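Long-range contacts in TlmII (PDB 4HVM), which is a condensation-family protein of the tallysomycin pathway that probably works with nonribosomal peptide synthetases and may bind phosphopantetheine groups, its exact reaction remaining uncertain: residues Asp61-Leu66 / Ser291-Leu296; Arg67-Asp72 / Arg79-Ala84; Ala250-Thr255 / Ser444-Gly449; Thr417-Gly422 / Ile430-Arg435. All coordinates share one frame; numbering follows the deposited sequence.

The four contacts fall into two clusters on opposite sides of the chain's centre; the centres of contacts 1 and 4 are about 28 Å apart, those of contacts 2 and 3 about 45 Å. Contacts 1 and 2 have centres 13 Å apart and touch: helix 49-62 runs into contact 1, strand 68-72 of contact 2 follows it, and the D61 carbonyl meets the R67 side chain. Contacts 3 and 4 have centres 12 Å apart and touch, helix 445-459 packing on the hairpin of contact 4. Contacts 2 and 4 are short-range. The spans of contacts 1 and 3 cross: 250-255 lies between 61-66 and 291-296, and 444-449 after both. Contact 1 ties the later half to the first, consistent with a two-lobed condensation fold.

Contact 1 (Asp61-Leu66 / Ser291-Leu296); sequences DAFPLL and SVVGPL
L65 and F63, in the turn that follows helix 49-62, pack against V293 and its neighbours in the loop before strand 297-305. The closely packed part centres on V293 and on CD2 of L65. With CG anti to the backbone N (chi1 173°), the leucine extends to the loop and lays this one methyl 3.6 Å from CA of G294, while CD of P295 lies 4.4 Å away from the same CD2. G294 has phi 158° and psi -178°, backbone angles that suit a residue without a side chain. F63 belongs to the same core, crossing V293 at about a right angle with CE1 of the ring 4.0 Å from CG2 of V293. The solvent side is the helix end, where D61 is exposed and A62 and P64 are partly so; none of the three touches the loop. No hydrogen bond joins the two segments; S149 OG holds G294 N instead. L144 and M78 also pack on L65, and M152 and V153 on V293. D146, whose OD2 holds L296 N, probably corresponds to the aspartate of the HHxxxDG motif, degenerate here. A loop from the second half packing on the first is consistent with the two-lobed chloramphenicol acetyltransferase-like fold of condensation domains.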
# COMPACT_ATOMS: atom_id res chain seq x y z
N ASP A 61 -19.05 -6.48 -12.89
CA ASP A 61 -19.20 -7.26 -14.11
C ASP A 61 -18.13 -6.87 -15.13
O ASP A 61 -17.48 -7.74 -15.72
CB ASP A 61 -20.59 -7.04 -14.71
CG ASP A 61 -20.74 -7.66 -16.09
OD1 ASP A 61 -21.14 -8.84 -16.17
OD2 ASP A 61 -20.47 -6.96 -17.09
N ALA A 62 -17.95 -5.57 -15.32
CA ALA A 62 -17.05 -5.05 -16.35
C ALA A 62 -15.59 -5.40 -16.09
O ALA A 62 -14.78 -5.43 -17.01
CB ALA A 62 -17.22 -3.55 -16.48
N PHE A 63 -15.25 -5.65 -14.83
CA PHE A 63 -13.89 -6.01 -14.45
C PHE A 63 -13.80 -7.44 -13.95
O PHE A 63 -13.92 -7.68 -12.75
CB PHE A 63 -13.36 -5.06 -13.37
CG PHE A 63 -13.09 -3.67 -13.85
CD1 PHE A 63 -12.01 -3.41 -14.68
CD2 PHE A 63 -13.89 -2.62 -13.44
CE1 PHE A 63 -11.75 -2.12 -15.11
CE2 PHE A 63 -13.64 -1.33 -13.87
CZ PHE A 63 -12.57 -1.08 -14.70
N PRO A 64 -13.58 -8.40 -14.86
CA PRO A 64 -13.48 -9.82 -14.49
C PRO A 64 -12.40 -10.11 -13.46
O PRO A 64 -12.44 -11.16 -12.81
CB PRO A 64 -13.16 -10.51 -15.82
CG PRO A 64 -12.67 -9.41 -16.73
CD PRO A 64 -13.41 -8.19 -16.31
N LEU A 65 -11.45 -9.20 -13.30
CA LEU A 65 -10.39 -9.37 -12.31
C LEU A 65 -10.96 -9.38 -10.90
O LEU A 65 -10.48 -10.09 -10.02
CB LEU A 65 -9.35 -8.26 -12.44
CG LEU A 65 -8.27 -8.24 -11.35
CD1 LEU A 65 -7.43 -9.50 -11.39
CD2 LEU A 65 -7.40 -7.01 -11.47
N LEU A 66 -12.00 -8.58 -10.68
CA LEU A 66 -12.63 -8.49 -9.37
C LEU A 66 -13.30 -9.81 -8.99
O LEU A 66 -13.49 -10.10 -7.81
CB LEU A 66 -13.64 -7.35 -9.34
CG LEU A 66 -13.11 -5.98 -9.73
CD1 LEU A 66 -14.22 -4.94 -9.68
CD2 LEU A 66 -11.96 -5.57 -8.83
N SER A 291 -3.74 2.84 -17.54
CA SER A 291 -4.63 2.90 -16.39
C SER A 291 -5.19 1.51 -16.10
O SER A 291 -6.36 1.22 -16.35
CB SER A 291 -5.76 3.90 -16.63
OG SER A 291 -6.38 3.67 -17.89
N VAL A 292 -4.34 0.64 -15.56
CA VAL A 292 -4.71 -0.75 -15.34
C VAL A 292 -5.18 -0.99 -13.91
O VAL A 292 -4.51 -0.62 -12.95
CB VAL A 292 -3.51 -1.69 -15.62
CG1 VAL A 292 -3.87 -3.13 -15.30
CG2 VAL A 292 -3.06 -1.55 -17.06
N VAL A 293 -6.35 -1.61 -13.78
CA VAL A 293 -6.83 -2.06 -12.48
C VAL A 293 -6.22 -3.42 -12.18
O VAL A 293 -6.49 -4.39 -12.89
CB VAL A 293 -8.37 -2.16 -12.43
CG1 VAL A 293 -8.83 -2.86 -11.16
CG2 VAL A 293 -9.00 -0.79 -12.54
N GLY A 294 -5.40 -3.48 -11.13
CA GLY A 294 -4.75 -4.72 -10.75
C GLY A 294 -3.49 -4.52 -9.92
O GLY A 294 -3.12 -3.39 -9.60
N PRO A 295 -2.83 -5.63 -9.57
CA PRO A 295 -1.59 -5.59 -8.78
C PRO A 295 -0.38 -5.17 -9.61
O PRO A 295 0.20 -5.99 -10.32
CB PRO A 295 -1.43 -7.04 -8.32
CG PRO A 295 -2.10 -7.85 -9.37
CD PRO A 295 -3.25 -7.01 -9.87
N LEU A 296 -0.01 -3.90 -9.50
CA LEU A 296 1.14 -3.37 -10.22
C LEU A 296 2.03 -2.51 -9.31
O LEU A 296 2.78 -1.66 -9.78
CB LEU A 296 0.69 -2.57 -11.45
CG LEU A 296 0.11 -3.40 -12.59
CD1 LEU A 296 -0.34 -2.50 -13.73
CD2 LEU A 296 1.12 -4.43 -13.09

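Contact 2 (Arg67-Asp72 / Arg79-Ala84); sequences RVNFVD and RTRENA
NH1 of R81 is gripped by two partners: it donates to OD1 of N69 at 2.8 Å and to an ordered water at 3.2 Å from NH1. The asparagine oxygen lies in the guanidinium plane, but the approach is skewed at the other end, with the donor 34° out of the amide's carbonyl plane and the two planar groups 71° apart. ND2 of the same amide is held by the carbonyl of D119, so both ends of N69 are engaged and its rotation is probably fixed. The rest of the R81 head turns back on its own segment, NE bonding to the carbonyl of N83 and NH2 reaching O of A84 at 2.9 Å along a lone pair. A bend at chi3 (60°) lets the chain fold back in this way, and CB of R67 lies over one guanidinium face near the rim.

R67 answers from the facing segment. Its NH1 donates to O of R81 at 2.9 Å, while NE and NH2 bind the carbonyls of L60 and D61 at the end of helix 49-62, where a positive charge would be favourably placed. The backbones join by R81 N to R67 O and by a reciprocal pair, N69 N to R79 O and R79 N to N69 O, both 2.8 Å. V68 and T80 form the neighbouring non-hydrogen-bonded pair, CG2 of the valine 4.0 Å from OG1 of the threonine. The whole is an antiparallel beta hairpin, strands 68-72 and 76-80, with arginine-to-carbonyl bonds bracing the chain where it leaves the second strand.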
# COMPACT_ATOMS: atom_id res chain seq x y z
N ARG A 67 -13.67 -10.59 -10.00
CA ARG A 67 -14.35 -11.86 -9.77
C ARG A 67 -13.38 -13.03 -9.89
O ARG A 67 -13.76 -14.13 -10.31
CB ARG A 67 -15.49 -12.03 -10.78
CG ARG A 67 -16.63 -11.04 -10.60
CD ARG A 67 -17.69 -11.18 -11.68
NE ARG A 67 -17.30 -10.52 -12.93
CZ ARG A 67 -17.05 -11.16 -14.06
NH1 ARG A 67 -17.14 -12.48 -14.13
NH2 ARG A 67 -16.70 -10.47 -15.14
N VAL A 68 -12.13 -12.81 -9.50
CA VAL A 68 -11.10 -13.82 -9.67
C VAL A 68 -10.74 -14.55 -8.38
O VAL A 68 -10.53 -13.93 -7.34
CB VAL A 68 -9.82 -13.21 -10.31
CG1 VAL A 68 -8.59 -14.04 -9.98
CG2 VAL A 68 -10.01 -13.07 -11.81
N ASN A 69 -10.70 -15.88 -8.45
CA ASN A 69 -10.18 -16.70 -7.37
C ASN A 69 -8.88 -17.35 -7.80
O ASN A 69 -8.56 -17.40 -8.99
CB ASN A 69 -11.20 -17.76 -6.97
CG ASN A 69 -12.42 -17.17 -6.29
OD1 ASN A 69 -13.43 -16.88 -6.94
ND2 ASN A 69 -12.34 -16.98 -4.98
N PHE A 70 -8.11 -17.85 -6.84
CA PHE A 70 -6.80 -18.42 -7.14
C PHE A 70 -6.76 -19.93 -6.95
O PHE A 70 -7.42 -20.47 -6.05
CB PHE A 70 -5.72 -17.75 -6.29
CG PHE A 70 -5.52 -16.30 -6.61
CD1 PHE A 70 -4.72 -15.92 -7.67
CD2 PHE A 70 -6.15 -15.32 -5.86
CE1 PHE A 70 -4.54 -14.58 -7.98
CE2 PHE A 70 -5.97 -13.99 -6.16
CZ PHE A 70 -5.17 -13.62 -7.22
N VAL A 71 -6.00 -20.61 -7.80
CA VAL A 71 -5.85 -22.05 -7.71
C VAL A 71 -4.39 -22.42 -7.56
O VAL A 71 -3.61 -22.30 -8.51
CB VAL A 71 -6.42 -22.75 -8.96
CG1 VAL A 71 -6.20 -24.25 -8.87
CG2 VAL A 71 -7.90 -22.43 -9.13
N ASP A 72 -4.01 -22.86 -6.37
CA ASP A 72 -2.64 -23.28 -6.11
C ASP A 72 -2.49 -24.77 -6.40
O ASP A 72 -2.64 -25.60 -5.51
CB ASP A 72 -2.24 -22.97 -4.66
CG ASP A 72 -0.77 -23.25 -4.40
OD1 ASP A 72 0.02 -23.27 -5.37
OD2 ASP A 72 -0.39 -23.44 -3.22
N ARG A 79 -8.77 -17.78 -11.80
CA ARG A 79 -10.03 -18.38 -12.22
C ARG A 79 -11.15 -17.35 -12.11
O ARG A 79 -11.37 -16.79 -11.04
CB ARG A 79 -10.34 -19.59 -11.33
CG ARG A 79 -11.60 -20.36 -11.69
CD ARG A 79 -11.89 -21.43 -10.64
NE ARG A 79 -12.89 -22.40 -11.09
CZ ARG A 79 -12.60 -23.51 -11.77
NH1 ARG A 79 -11.34 -23.79 -12.08
NH2 ARG A 79 -13.57 -24.34 -12.13
N THR A 80 -11.84 -17.09 -13.21
CA THR A 80 -12.86 -16.06 -13.22
C THR A 80 -14.23 -16.59 -12.82
O THR A 80 -14.85 -17.37 -13.55
CB THR A 80 -12.96 -15.36 -14.59
OG1 THR A 80 -11.67 -14.85 -14.95
CG2 THR A 80 -13.95 -14.21 -14.52
N ARG A 81 -14.70 -16.15 -11.66
CA ARG A 81 -16.00 -16.55 -11.14
C ARG A 81 -17.11 -15.90 -11.95
O ARG A 81 -17.03 -14.73 -12.30
CB ARG A 81 -16.10 -16.14 -9.67
CG ARG A 81 -17.11 -16.90 -8.84
CD ARG A 81 -16.99 -16.53 -7.36
NE ARG A 81 -17.21 -15.10 -7.12
CZ ARG A 81 -16.25 -14.21 -6.90
NH1 ARG A 81 -14.98 -14.60 -6.88
NH2 ARG A 81 -16.55 -12.94 -6.70
N GLU A 82 -18.15 -16.68 -12.26
CA GLU A 82 -19.25 -16.19 -13.10
C GLU A 82 -20.16 -15.21 -12.36
O GLU A 82 -20.51 -14.16 -12.90
CB GLU A 82 -20.06 -17.37 -13.64
CG GLU A 82 -19.25 -18.32 -14.50
CD GLU A 82 -20.08 -19.45 -15.07
OE1 GLU A 82 -20.90 -20.02 -14.31
OE2 GLU A 82 -19.93 -19.76 -16.27
N ASN A 83 -20.54 -15.56 -11.14
CA ASN A 83 -21.39 -14.70 -10.32
C ASN A 83 -20.57 -13.94 -9.28
O ASN A 83 -19.79 -14.54 -8.54
CB ASN A 83 -22.50 -15.50 -9.64
CG ASN A 83 -23.56 -15.99 -10.63
OD1 ASN A 83 -23.37 -15.92 -11.84
ND2 ASN A 83 -24.67 -16.49 -10.10
N ALA A 84 -20.74 -12.62 -9.24
CA ALA A 84 -19.97 -11.78 -8.33
C ALA A 84 -20.25 -12.10 -6.87
O ALA A 84 -19.35 -12.54 -6.15
CB ALA A 84 -20.24 -10.31 -8.62
O HOH W 1 -12.82 -12.37 -6.03

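Contact 3 (Ala250-Thr255 / Ser444-Gly449); sequences AWWLWT and SALLDG
W252 on helix 241-255 presents its indole to the first turn of helix 445-459, and most of the contact is aromatic. CA of L446 stands 3.6 Å above the centroid of the six-membered ring, only 10° off the normal, a CH-pi contact over the face. The indole reaches this place because CG is anti to the backbone N (chi1 -169°), swinging it out to the second helix. Where the ring passes the glycine, its CD1 lies 3.9 Å from CA of G449, so the indole borders bare backbone. W251 adds an edge contact: CZ3 of its ring meets O of G449 at 3.6 Å, close to the ring plane.

Among aliphatic contacts, the side chain of L446 continues over the same face toward the rim, CG 3.6 Å from CE3 of W252. CB of A445 packs 3.9 Å from CZ2 of W252, and CD2 of L253 touches CD1 of L446. L446 also packs on Q434 and L447 on L432, so the contact joins two helices that cover one face of the mixed sheet.

The polar contribution is slight. NE1 of W252 comes near the carbonyl of A445, but the angle is too poor for a hydrogen bond. The segment axes approach to 10.1 Å at 122° between their N-to-C directions. With no hydrogen bond or salt bridge between the segments, this part of the helix pair is probably held largely by van der Waals contact and partial burial of the indole.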
# COMPACT_ATOMS: atom_id res chain seq x y z
N ALA A 250 14.70 8.64 8.25
CA ALA A 250 16.10 8.22 8.30
C ALA A 250 16.92 9.20 9.11
O ALA A 250 17.84 8.81 9.82
CB ALA A 250 16.67 8.09 6.90
N TRP A 251 16.58 10.48 9.01
CA TRP A 251 17.27 11.52 9.76
C TRP A 251 17.11 11.35 11.26
O TRP A 251 18.08 11.40 12.00
CB TRP A 251 16.77 12.91 9.35
CG TRP A 251 17.11 13.98 10.35
CD1 TRP A 251 18.31 14.61 10.50
CD2 TRP A 251 16.23 14.55 11.32
NE1 TRP A 251 18.23 15.53 11.51
CE2 TRP A 251 16.97 15.52 12.03
CE3 TRP A 251 14.89 14.34 11.66
CZ2 TRP A 251 16.41 16.27 13.06
CZ3 TRP A 251 14.34 15.09 12.69
CH2 TRP A 251 15.10 16.04 13.38
N TRP A 252 15.87 11.16 11.70
CA TRP A 252 15.59 11.07 13.13
C TRP A 252 16.21 9.82 13.74
O TRP A 252 16.77 9.87 14.83
CB TRP A 252 14.10 11.10 13.42
CG TRP A 252 13.81 11.26 14.87
CD1 TRP A 252 13.76 12.44 15.57
CD2 TRP A 252 13.55 10.23 15.82
NE1 TRP A 252 13.48 12.20 16.89
CE2 TRP A 252 13.34 10.85 17.07
CE3 TRP A 252 13.46 8.83 15.74
CZ2 TRP A 252 13.05 10.13 18.23
CZ3 TRP A 252 13.17 8.12 16.89
CH2 TRP A 252 12.97 8.77 18.12
N LEU A 253 16.09 8.70 13.04
CA LEU A 253 16.70 7.45 13.50
C LEU A 253 18.22 7.57 13.52
O LEU A 253 18.90 6.82 14.23
CB LEU A 253 16.27 6.28 12.61
CG LEU A 253 14.77 5.97 12.59
CD1 LEU A 253 14.49 4.80 11.67
CD2 LEU A 253 14.25 5.68 13.99
N TRP A 254 18.76 8.50 12.74
CA TRP A 254 20.19 8.77 12.75
C TRP A 254 20.57 9.55 14.01
O TRP A 254 21.60 9.29 14.62
CB TRP A 254 20.60 9.51 11.48
CG TRP A 254 21.97 10.12 11.54
CD1 TRP A 254 23.17 9.47 11.48
CD2 TRP A 254 22.28 11.51 11.66
NE1 TRP A 254 24.20 10.37 11.57
CE2 TRP A 254 23.68 11.63 11.68
CE3 TRP A 254 21.50 12.67 11.76
CZ2 TRP A 254 24.33 12.86 11.79
CZ3 TRP A 254 22.15 13.89 11.87
CH2 TRP A 254 23.54 13.98 11.89
N THR A 255 19.71 10.50 14.40
CA THR A 255 19.92 11.27 15.62
C THR A 255 19.50 10.47 16.85
O THR A 255 20.21 10.46 17.86
CB THR A 255 19.14 12.60 15.62
OG1 THR A 255 17.73 12.32 15.63
CG2 THR A 255 19.47 13.43 14.41
N SER A 444 6.53 8.15 19.24
CA SER A 444 6.04 9.36 19.90
C SER A 444 7.08 10.47 19.83
O SER A 444 6.81 11.55 19.31
CB SER A 444 5.69 9.07 21.36
OG SER A 444 5.29 10.26 22.02
N ALA A 445 8.27 10.19 20.36
CA ALA A 445 9.39 11.12 20.27
C ALA A 445 9.83 11.25 18.81
O ALA A 445 10.47 12.24 18.43
CB ALA A 445 10.54 10.64 21.13
N LEU A 446 9.49 10.25 18.02
CA LEU A 446 9.76 10.26 16.59
C LEU A 446 8.83 11.26 15.91
O LEU A 446 9.26 12.03 15.04
CB LEU A 446 9.56 8.86 16.00
CG LEU A 446 10.08 8.56 14.59
CD1 LEU A 446 10.35 7.07 14.46
CD2 LEU A 446 9.10 9.00 13.52
N LEU A 447 7.57 11.26 16.30
CA LEU A 447 6.58 12.13 15.67
C LEU A 447 6.76 13.60 16.03
O LEU A 447 6.43 14.48 15.23
CB LEU A 447 5.16 11.67 16.00
CG LEU A 447 4.74 10.33 15.38
CD1 LEU A 447 3.26 10.10 15.57
CD2 LEU A 447 5.11 10.29 13.91
N ASP A 448 7.28 13.87 17.22
CA ASP A 448 7.61 15.24 17.60
C ASP A 448 8.83 15.70 16.83
O ASP A 448 9.00 16.89 16.55
CB ASP A 448 7.87 15.34 19.11
CG ASP A 448 6.60 15.21 19.93
OD1 ASP A 448 5.74 16.11 19.86
OD2 ASP A 448 6.48 14.21 20.67
N GLY A 449 9.70 14.74 16.48
CA GLY A 449 10.88 15.03 15.69
C GLY A 449 10.55 15.34 14.24
O GLY A 449 11.06 16.31 13.67

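Contact 4 (Thr417-Gly422 / Ile430-Arg435); sequences TDLSVG and IVLDQR
I430 packs against L419 and V421 in an antiparallel beta hairpin whose strands, 417-424 and 427-434, lie within a mixed sheet. CG2 of I430 rests 3.7 Å from CD2 of L419, while CG1 of I430 lies 4.3 Å from CG2 of V421; helices 241-255 and 445-459 cover this face, M245 and M454 reaching I430. V431 turns to the other face and makes the backbone pair with S420: V431 N donates to S420 O at 2.7 Å, and S420 N returns a bond to V431 O at 3.0 Å. At L432 the side chains come back to the helical face. CG is anti to the backbone N (chi1 172°), which sets CD1 of L432 3.9 Å from CG2 of T417, with L447 packing from helix 445-459.

D433 repeats the two-bond pattern with D418, its N donating almost straight (174°) to D418 O and its O accepting from D418 N. Their side chains lie side by side, OD1 of D418 4.0 Å from OD2 of D433, an arrangement of like charges probably eased by other partners: T217 OG1 binds D433 OD1, and H362 NE2 binds D418 OD2. Q434 closes the run on the helical face with a possible but unsettled hydrogen bond: its chain, bent at chi2, brings OE1 of Q434 to 3.2 Å from OG1 of T417.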
# COMPACT_ATOMS: atom_id res chain seq x y z
N THR A 417 9.89 -0.20 12.43
CA THR A 417 9.30 1.12 12.25
C THR A 417 8.48 1.16 10.97
O THR A 417 9.02 1.09 9.86
CB THR A 417 10.38 2.22 12.21
OG1 THR A 417 11.12 2.22 13.43
CG2 THR A 417 9.74 3.59 12.02
N ASP A 418 7.16 1.25 11.12
CA ASP A 418 6.25 1.29 9.98
C ASP A 418 5.55 2.65 9.92
O ASP A 418 4.90 3.07 10.87
CB ASP A 418 5.22 0.17 10.09
CG ASP A 418 4.52 -0.10 8.77
OD1 ASP A 418 3.63 0.68 8.40
OD2 ASP A 418 4.88 -1.11 8.11
N LEU A 419 5.68 3.33 8.78
CA LEU A 419 5.16 4.68 8.66
C LEU A 419 4.25 4.83 7.45
O LEU A 419 4.66 4.58 6.32
CB LEU A 419 6.32 5.68 8.60
CG LEU A 419 6.06 7.14 8.98
CD1 LEU A 419 7.28 7.72 9.67
CD2 LEU A 419 5.68 7.95 7.76
N SER A 420 3.00 5.22 7.69
CA SER A 420 2.03 5.38 6.61
C SER A 420 1.31 6.72 6.71
O SER A 420 1.20 7.30 7.80
CB SER A 420 1.00 4.24 6.66
OG SER A 420 0.09 4.34 5.58
N VAL A 421 0.83 7.23 5.58
CA VAL A 421 0.16 8.53 5.56
C VAL A 421 -1.22 8.44 4.92
O VAL A 421 -1.37 7.90 3.82
CB VAL A 421 0.99 9.59 4.82
CG1 VAL A 421 0.40 10.98 5.03
CG2 VAL A 421 2.43 9.56 5.29
N GLY A 422 -2.23 8.97 5.60
CA GLY A 422 -3.60 8.92 5.10
C GLY A 422 -4.35 10.22 5.30
O GLY A 422 -4.09 10.96 6.25
N ILE A 430 -0.16 11.11 9.74
CA ILE A 430 0.93 10.15 9.73
C ILE A 430 0.72 9.07 10.79
O ILE A 430 0.73 9.35 11.99
CB ILE A 430 2.28 10.84 9.97
CG1 ILE A 430 2.56 11.87 8.88
CG2 ILE A 430 3.40 9.81 10.03
CD1 ILE A 430 3.85 12.63 9.06
N VAL A 431 0.50 7.83 10.35
CA VAL A 431 0.28 6.73 11.28
C VAL A 431 1.56 5.92 11.48
O VAL A 431 2.09 5.35 10.53
CB VAL A 431 -0.85 5.80 10.81
CG1 VAL A 431 -1.11 4.73 11.85
CG2 VAL A 431 -2.12 6.60 10.54
N LEU A 432 2.04 5.88 12.72
CA LEU A 432 3.31 5.23 13.03
C LEU A 432 3.11 3.95 13.82
O LEU A 432 2.45 3.95 14.85
CB LEU A 432 4.22 6.17 13.82
CG LEU A 432 5.51 5.58 14.38
CD1 LEU A 432 6.48 5.24 13.26
CD2 LEU A 432 6.15 6.54 15.37
N ASP A 433 3.70 2.86 13.33
CA ASP A 433 3.66 1.58 14.03
C ASP A 433 5.07 1.17 14.44
O ASP A 433 5.91 0.89 13.59
CB ASP A 433 3.04 0.50 13.13
CG ASP A 433 1.59 0.79 12.80
OD1 ASP A 433 0.83 1.16 13.71
OD2 ASP A 433 1.21 0.64 11.61
N GLN A 434 5.34 1.16 15.74
CA GLN A 434 6.68 0.89 16.24
C GLN A 434 6.79 -0.35 17.11
O GLN A 434 5.80 -0.81 17.68
CB GLN A 434 7.23 2.09 17.00
CG GLN A 434 7.73 3.21 16.11
CD GLN A 434 8.99 3.86 16.63
OE1 GLN A 434 10.08 3.65 16.09
NE2 GLN A 434 8.86 4.65 17.69
N ARG A 435 8.00 -0.89 17.20
CA ARG A 435 8.32 -1.96 18.13
C ARG A 435 9.67 -1.61 18.77
O ARG A 435 10.72 -1.81 18.16
CB ARG A 435 8.40 -3.31 17.42
CG ARG A 435 7.16 -3.67 16.64
CD ARG A 435 7.15 -5.13 16.23
NE ARG A 435 5.99 -5.45 15.40
CZ ARG A 435 5.35 -6.61 15.42
NH1 ARG A 435 5.74 -7.58 16.24
NH2 ARG A 435 4.31 -6.80 14.62